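Local coordinates for tegument protein UL51 (Human herpesvirus 1, PDB 6T5A) that probably helps virus particles leave the perinuclear space and promotes secondary envelopment of cytoplasmic capsids at membranes derived from the trans-Golgi network, at residues A66-A71 and R103-T108; A38-P43 and D47-S52. The protein carries 1 engineered substitution. All blocks are in the same frame, centred on the assembly; numbering follows the deposited sequence. Where two conformers were deposited one is given.

Contact 1. Residues A66-A71 and R103-T108; sequences ARTYHA and RRLADT
Tyr69 turns the CD1 and CE1 side of its ring to Ala106 and meets it in two ways, and each of these two buried residues gives up equal surface to the contact. The CA atoms of Tyr69 and Ala106 are only 4.9 Å apart, a closeness between helices that the small side chain of alanine permits. CG of Tyr69 is anti to the backbone N (chi1 173°), which carries the ring along the flank of the second helix. There Ala106 O meets the ring edge in the plane of the ring, 3.7 Å from Tyr69 CD1, where an aromatic C-H faces a carbonyl oxygen. The methyl, by contrast, stands above that plane and comes in obliquely, with Ala106 CB 3.9 Å from Tyr69 CD1 and slightly farther from CE1.

On the more open flank, Thr68 and Leu105 touch more lightly, with Thr68 CG2 4.3 Å from Leu105 CD2. Threonine suits this border position because its two branches do different work: OG1 is turned back to the carbonyl of Ala64 in its own helix, and the methyl branch faces the leucine.

Helices 63-82 and 94-117 run antiparallel here as the arms of a helical hairpin. Cys72, Cys109 and Met110 extend the packing on both arms, and a chain of another protein packs against Ala66, Arg67, His70 and Tyr69 of the first.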
ATOM      1  N   ALA A  66      42.733 -15.561   6.544  1.00 31.15           N
ATOM      2  CA  ALA A  66      42.248 -16.946   6.493  1.00 30.95           C
ATOM      3  C   ALA A  66      43.283 -17.831   5.738  1.00 33.19           C
ATOM      4  O   ALA A  66      43.552 -18.955   6.148  1.00 31.59           O
ATOM      5  CB  ALA A  66      40.891 -16.999   5.803  1.00 30.85           C
ATOM      6  N   ARG A  67      43.877 -17.294   4.655  1.00 30.22           N
ATOM      7  CA  ARG A  67      44.908 -17.980   3.875  1.00 29.99           C
ATOM      8  C   ARG A  67      46.186 -18.193   4.729  1.00 33.59           C
ATOM      9  O   ARG A  67      46.772 -19.272   4.682  1.00 32.88           O
ATOM     10  CB  ARG A  67      45.250 -17.166   2.621  1.00 29.47           C
ATOM     11  CG  ARG A  67      44.189 -17.235   1.528  1.00 28.60           C
ATOM     12  CD  ARG A  67      44.307 -16.022   0.637  1.00 28.36           C
ATOM     13  NE  ARG A  67      43.282 -15.999  -0.418  1.00 27.64           N
ATOM     14  CZ  ARG A  67      43.030 -14.940  -1.181  1.00 38.79           C
ATOM     15  NH1 ARG A  67      43.708 -13.816  -1.012  1.00 29.34           N
ATOM     16  NH2 ARG A  67      42.094 -14.999  -2.120  1.00 31.18           N
ATOM     17  N   THR A  68      46.593 -17.172   5.511  1.00 30.60           N
ATOM     18  CA  THR A  68      47.777 -17.239   6.373  1.00 29.93           C
ATOM     19  C   THR A  68      47.575 -18.270   7.483  1.00 34.12           C
ATOM     20  O   THR A  68      48.467 -19.083   7.735  1.00 32.22           O
ATOM     21  CB  THR A  68      48.194 -15.852   6.868  1.00 34.85           C
ATOM     22  OG1 THR A  68      48.405 -15.017   5.724  1.00 32.75           O
ATOM     23  CG2 THR A  68      49.482 -15.888   7.709  1.00 32.59           C
ATOM     24  N   TYR A  69      46.384 -18.271   8.099  1.00 31.23           N
ATOM     25  CA  TYR A  69      46.012 -19.242   9.130  1.00 30.43           C
ATOM     26  C   TYR A  69      46.121 -20.651   8.544  1.00 31.58           C
ATOM     27  O   TYR A  69      46.724 -21.532   9.158  1.00 27.33           O
ATOM     28  CB  TYR A  69      44.585 -18.957   9.637  1.00 32.33           C
ATOM     29  CG  TYR A  69      44.059 -20.017  10.578  1.00 34.38           C
ATOM     30  CD1 TYR A  69      44.373 -19.989  11.935  1.00 36.87           C
ATOM     31  CD2 TYR A  69      43.274 -21.066  10.109  1.00 34.22           C
ATOM     32  CE1 TYR A  69      43.912 -20.976  12.803  1.00 37.46           C
ATOM     33  CE2 TYR A  69      42.803 -22.055  10.968  1.00 34.75           C
ATOM     34  CZ  TYR A  69      43.126 -22.006  12.313  1.00 39.33           C
ATOM     35  OH  TYR A  69      42.658 -22.965  13.168  1.00 38.42           O
ATOM     36  N   HIS A  70      45.543 -20.856   7.339  1.00 29.35           N
ATOM     37  CA  HIS A  70      45.603 -22.137   6.645  1.00 28.89           C
ATOM     38  C   HIS A  70      47.053 -22.587   6.386  1.00 31.21           C
ATOM     39  O   HIS A  70      47.362 -23.755   6.606  1.00 30.30           O
ATOM     40  CB  HIS A  70      44.790 -22.079   5.346  1.00 29.60           C
ATOM     41  CG  HIS A  70      44.842 -23.337   4.534  1.00 32.52           C
ATOM     42  ND1 HIS A  70      44.270 -24.516   4.984  1.00 34.21           N
ATOM     43  CD2 HIS A  70      45.370 -23.548   3.307  1.00 34.00           C
ATOM     44  CE1 HIS A  70      44.469 -25.401   4.021  1.00 33.53           C
ATOM     45  NE2 HIS A  70      45.121 -24.862   2.991  1.00 34.13           N
ATOM     46  N   ALA A  71      47.941 -21.665   5.946  1.00 26.42           N
ATOM     47  CA  ALA A  71      49.350 -22.000   5.711  1.00 26.21           C
ATOM     48  C   ALA A  71      50.034 -22.484   7.000  1.00 30.19           C
ATOM     49  O   ALA A  71      50.800 -23.464   6.964  1.00 29.23           O
ATOM     50  CB  ALA A  71      50.092 -20.808   5.124  1.00 26.86           C
ATOM     51  N   ARG A 103      52.227 -22.043  15.602  1.00 38.57           N
ATOM     52  CA  ARG A 103      51.103 -21.925  16.539  1.00 39.34           C
ATOM     53  C   ARG A 103      50.858 -20.468  16.912  1.00 42.78           C
ATOM     54  O   ARG A 103      49.708 -20.040  16.929  1.00 41.40           O
ATOM     55  CB  ARG A 103      51.296 -22.789  17.796  1.00 40.02           C
ATOM     56  CG  ARG A 103      51.081 -24.269  17.537  1.00 51.95           C
ATOM     57  CD  ARG A 103      51.052 -25.079  18.822  1.00 67.47           C
ATOM     58  NE  ARG A 103      51.128 -26.517  18.553  1.00 75.68           N
ATOM     59  CZ  ARG A 103      52.086 -27.315  19.009  1.00 87.50           C
ATOM     60  NH1 ARG A 103      53.050 -26.832  19.784  1.00 69.44           N
ATOM     61  NH2 ARG A 103      52.078 -28.610  18.711  1.00 75.78           N
ATOM     62  N   ARG A 104      51.930 -19.696  17.156  1.00 40.26           N
ATOM     63  CA  ARG A 104      51.812 -18.273  17.502  1.00 40.00           C
ATOM     64  C   ARG A 104      51.281 -17.424  16.337  1.00 44.27           C
ATOM     65  O   ARG A 104      50.444 -16.543  16.563  1.00 43.96           O
ATOM     66  CB  ARG A 104      53.136 -17.706  18.034  1.00 39.09           C
ATOM     67  CG  ARG A 104      53.480 -18.215  19.428  1.00 49.03           C
ATOM     68  CD  ARG A 104      54.800 -17.646  19.927  1.00 63.71           C
ATOM     69  NE  ARG A 104      55.193 -18.249  21.202  1.00 75.39           N
ATOM     70  CZ  ARG A 104      54.807 -17.809  22.395  1.00 95.30           C
ATOM     71  NH1 ARG A 104      54.023 -16.741  22.496  1.00 80.61           N
ATOM     72  NH2 ARG A 104      55.205 -18.430  23.498  1.00 88.83           N
ATOM     73  N   LEU A 105      51.764 -17.676  15.102  1.00 39.92           N
ATOM     74  CA  LEU A 105      51.294 -16.923  13.942  1.00 39.95           C
ATOM     75  C   LEU A 105      49.821 -17.236  13.655  1.00 42.70           C
ATOM     76  O   LEU A 105      49.051 -16.302  13.410  1.00 42.26           O
ATOM     77  CB  LEU A 105      52.202 -17.109  12.704  1.00 41.02           C
ATOM     78  CG  LEU A 105      51.841 -16.299  11.414  1.00 47.40           C
ATOM     79  CD1 LEU A 105      51.818 -14.774  11.656  1.00 48.12           C
ATOM     80  CD2 LEU A 105      52.793 -16.626  10.272  1.00 50.14           C
ATOM     81  N   ALA A 106      49.413 -18.528  13.760  1.00 37.47           N
ATOM     82  CA  ALA A 106      48.017 -18.943  13.576  1.00 37.27           C
ATOM     83  C   ALA A 106      47.131 -18.264  14.636  1.00 40.81           C
ATOM     84  O   ALA A 106      46.068 -17.747  14.293  1.00 39.83           O
ATOM     85  CB  ALA A 106      47.890 -20.455  13.666  1.00 37.61           C
ATOM     86  N   ASP A 107      47.600 -18.212  15.910  1.00 38.02           N
ATOM     87  CA  ASP A 107      46.878 -17.544  17.000  1.00 38.27           C
ATOM     88  C   ASP A 107      46.665 -16.058  16.702  1.00 42.37           C
ATOM     89  O   ASP A 107      45.571 -15.549  16.925  1.00 40.81           O
ATOM     90  CB  ASP A 107      47.620 -17.720  18.347  1.00 40.30           C
ATOM     91  CG  ASP A 107      47.513 -19.101  18.979  1.00 49.79           C
ATOM     92  OD1 ASP A 107      46.711 -19.927  18.484  1.00 49.70           O
ATOM     93  OD2 ASP A 107      48.232 -19.358  19.967  1.00 58.52           O
ATOM     94  N   THR A 108      47.698 -15.380  16.157  1.00 40.31           N
ATOM     95  CA  THR A 108      47.635 -13.961  15.773  1.00 40.83           C
ATOM     96  C   THR A 108      46.583 -13.737  14.671  1.00 44.76           C
ATOM     97  O   THR A 108      45.781 -12.805  14.776  1.00 43.90           O
ATOM     98  CB  THR A 108      49.041 -13.453  15.415  1.00 48.25           C
ATOM     99  OG1 THR A 108      49.868 -13.626  16.562  1.00 52.39           O
ATOM    100  CG2 THR A 108      49.062 -11.989  15.019  1.00 47.04           C
TER

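Contact 2. Residues A38-P43 and D47-S52; sequences ALLPAP and DDALGS
Leu40 reaches across from the loop to Ala49 on the first turns of the helix and turns the open end of its fork to the alanine methyl. Leu40 CD1 and Leu40 CD2 each lie 3.9 Å from Ala49 CB, so the methyl rests equally against both branches. Both side chains leave the backbone toward the opposite segment, and with CG anti to the carbonyl carbon (chi1 -58°) the leucine is carried outward to the helix. The backbones are well separated here, 8.2 Å from Leu40 CA to Ala49 CA; a long branched side chain on the loop and a short one on the helix together fill that interval. Both residues are buried, as suits their purely apolar meeting.

The other end of the contact, at Pro43 and Asp48, is looser and wetter. Pro43 O and Asp48 OD2 stand 4.2 Å apart, and since both are acceptors they cannot bond each other directly. A water bridges them, donating to both, at 2.7 Å from Pro43 O and 2.7 Å from Asp48 OD2; a residue next to the segments also holds OD2. The cis peptide bond before Pro43 belongs to the bend that brings the loop round to this point. An aspartate is apt so early in a helix, where its negative charge probably interacts favourably with the helix dipole. Its backbone N bonds to OG1 of Thr45, which directly precedes the helix, in the manner of an N-cap.

The contact thus folds the loop that follows strand 28-38 against the start of helix 46-61. Ala38, ending that strand, pairs antiparallel with a strand of a neighbouring chain of another protein, continuing the sheet across the interface, while a second such chain packs on Pro41, Ala42, Pro43 and Ser52.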
ATOM      1  N   ALA A  38      12.143  -0.120  -8.121  1.00 26.14           N
ATOM      2  CA  ALA A  38      12.955  -0.312  -6.920  1.00 26.38           C
ATOM      3  C   ALA A  38      14.298  -0.947  -7.299  1.00 30.05           C
ATOM      4  O   ALA A  38      14.376  -1.780  -8.209  1.00 29.10           O
ATOM      5  CB  ALA A  38      12.222  -1.208  -5.937  1.00 27.58           C
ATOM      6  N   LEU A  39      15.359  -0.551  -6.619  1.00 28.13           N
ATOM      7  CA  LEU A  39      16.667  -1.126  -6.884  1.00 28.11           C
ATOM      8  C   LEU A  39      16.782  -2.497  -6.239  1.00 30.07           C
ATOM      9  O   LEU A  39      17.427  -3.395  -6.778  1.00 29.65           O
ATOM     10  CB  LEU A  39      17.766  -0.189  -6.339  1.00 28.39           C
ATOM     11  CG  LEU A  39      19.225  -0.681  -6.389  1.00 33.31           C
ATOM     12  CD1 LEU A  39      19.738  -0.813  -7.852  1.00 32.59           C
ATOM     13  CD2 LEU A  39      20.119   0.227  -5.536  1.00 35.11           C
ATOM     14  N   LEU A  40      16.188  -2.642  -5.057  1.00 25.41           N
ATOM     15  CA  LEU A  40      16.354  -3.833  -4.238  1.00 24.71           C
ATOM     16  C   LEU A  40      15.060  -4.590  -3.982  1.00 30.15           C
ATOM     17  O   LEU A  40      13.987  -3.968  -3.927  1.00 27.47           O
ATOM     18  CB  LEU A  40      16.969  -3.408  -2.873  1.00 23.82           C
ATOM     19  CG  LEU A  40      18.317  -2.671  -2.926  1.00 28.56           C
ATOM     20  CD1 LEU A  40      18.586  -1.973  -1.616  1.00 29.12           C
ATOM     21  CD2 LEU A  40      19.469  -3.634  -3.251  1.00 30.57           C
ATOM     22  N   PRO A  41      15.164  -5.932  -3.796  1.00 28.89           N
ATOM     23  CA  PRO A  41      13.964  -6.727  -3.488  1.00 30.01           C
ATOM     24  C   PRO A  41      13.486  -6.489  -2.054  1.00 35.20           C
ATOM     25  O   PRO A  41      14.293  -6.527  -1.109  1.00 33.28           O
ATOM     26  CB  PRO A  41      14.448  -8.174  -3.645  1.00 31.60           C
ATOM     27  CG  PRO A  41      15.923  -8.108  -3.316  1.00 35.50           C
ATOM     28  CD  PRO A  41      16.386  -6.779  -3.845  1.00 30.79           C
ATOM     29  N   ALA A  42      12.165  -6.261  -1.891  1.00 31.85           N
ATOM     30  CA  ALA A  42      11.551  -6.044  -0.575  1.00 32.32           C
ATOM     31  C   ALA A  42      11.707  -7.319   0.282  1.00 36.56           C
ATOM     32  O   ALA A  42      11.653  -8.420  -0.275  1.00 35.96           O
ATOM     33  CB  ALA A  42      10.063  -5.699  -0.743  1.00 33.04           C
ATOM     34  N   PRO A  43      11.929  -7.214   1.613  1.00 34.57           N
ATOM     35  CA  PRO A  43      12.006  -5.986   2.427  1.00 34.72           C
ATOM     36  C   PRO A  43      13.436  -5.450   2.627  1.00 37.91           C
ATOM     37  O   PRO A  43      13.675  -4.762   3.617  1.00 38.39           O
ATOM     38  CB  PRO A  43      11.371  -6.443   3.744  1.00 36.17           C
ATOM     39  CG  PRO A  43      11.903  -7.873   3.889  1.00 40.60           C
ATOM     40  CD  PRO A  43      12.055  -8.413   2.470  1.00 35.56           C
ATOM     41  N   ASP A  47      20.174   0.626   3.425  1.00 30.58           N
ATOM     42  CA  ASP A  47      21.119   0.489   4.538  0.55 30.13           C
ATOM     43  C   ASP A  47      21.606  -0.955   4.645  1.00 33.49           C
ATOM     44  O   ASP A  47      22.782  -1.185   4.918  1.00 32.06           O
ATOM     45  CB  ASP A  47      20.474   0.918   5.871  0.55 31.81           C
ATOM     46  CG  ASP A  47      21.453   1.004   7.029  0.55 39.60           C
ATOM     47  OD1 ASP A  47      22.366   1.855   6.973  0.55 41.07           O
ATOM     48  OD2 ASP A  47      21.292   0.235   8.003  0.55 43.33           O
ATOM     49  N   ASP A  48      20.689  -1.939   4.456  1.00 31.25           N
ATOM     50  CA  ASP A  48      21.040  -3.367   4.529  1.00 30.85           C
ATOM     51  C   ASP A  48      22.050  -3.733   3.444  1.00 31.95           C
ATOM     52  O   ASP A  48      23.024  -4.415   3.719  1.00 30.64           O
ATOM     53  CB  ASP A  48      19.808  -4.249   4.309  1.00 32.78           C
ATOM     54  CG  ASP A  48      18.786  -4.316   5.417  1.00 42.72           C
ATOM     55  OD1 ASP A  48      19.154  -4.041   6.584  1.00 41.73           O
ATOM     56  OD2 ASP A  48      17.621  -4.685   5.122  1.00 40.30           O
ATOM     57  N   ALA A  49      21.766  -3.334   2.196  1.00 29.10           N
ATOM     58  CA  ALA A  49      22.622  -3.667   1.072  1.00 28.87           C
ATOM     59  C   ALA A  49      23.952  -2.923   1.130  1.00 31.15           C
ATOM     60  O   ALA A  49      24.965  -3.521   0.795  1.00 30.47           O
ATOM     61  CB  ALA A  49      21.884  -3.429  -0.243  1.00 29.77           C
ATOM     62  N   LEU A  50      23.976  -1.658   1.626  1.00 27.76           N
ATOM     63  CA  LEU A  50      25.239  -0.912   1.782  1.00 27.98           C
ATOM     64  C   LEU A  50      26.084  -1.519   2.912  1.00 30.80           C
ATOM     65  O   LEU A  50      27.306  -1.574   2.786  1.00 30.38           O
ATOM     66  CB  LEU A  50      25.016   0.600   2.056  1.00 28.03           C
ATOM     67  CG  LEU A  50      24.610   1.488   0.842  1.00 32.33           C
ATOM     68  CD1 LEU A  50      24.182   2.866   1.306  1.00 32.16           C
ATOM     69  CD2 LEU A  50      25.750   1.647  -0.145  1.00 31.89           C
ATOM     70  N   GLY A  51      25.426  -1.982   3.984  1.00 28.08           N
ATOM     71  CA  GLY A  51      26.096  -2.644   5.114  1.00 27.46           C
ATOM     72  C   GLY A  51      26.709  -3.959   4.664  1.00 30.85           C
ATOM     73  O   GLY A  51      27.831  -4.290   5.052  1.00 28.39           O
ATOM     74  N   SER A  52      25.998  -4.683   3.767  1.00 27.56           N
ATOM     75  CA  SER A  52      26.483  -5.942   3.192  1.00 27.11           C
ATOM     76  C   SER A  52      27.670  -5.683   2.282  1.00 32.14           C
ATOM     77  O   SER A  52      28.656  -6.398   2.368  1.00 32.55           O
ATOM     78  CB  SER A  52      25.383  -6.664   2.425  1.00 28.60           C
ATOM     79  OG  SER A  52      25.884  -7.934   2.026  1.00 29.77           O
TER
HETATM   80  O   HOH W   1      15.128  -5.345   5.860  1.00 41.60           O

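The two contacts follow one another along the chain: contact 2 is complete before the first segment of contact 1 begins, and helix 46-61 leads on to helix 63-82. Their centres are 34 Å apart, on opposite sides of the chain's centre, and their nearest atoms remain about 17 Å from each other. Contact 2 is a short-range one, joining the loop after strand 28-38 to the start of helix 46-61, whereas contact 1 brings together two helical segments with 31 residues between them. Both lie in the N-terminal part of UL51, the portion of the longer protein studied here. In this extended chain, contact 2 marks the strand-to-helix turn and contact 1 the antiparallel helix pair, and chains of other proteins reach both.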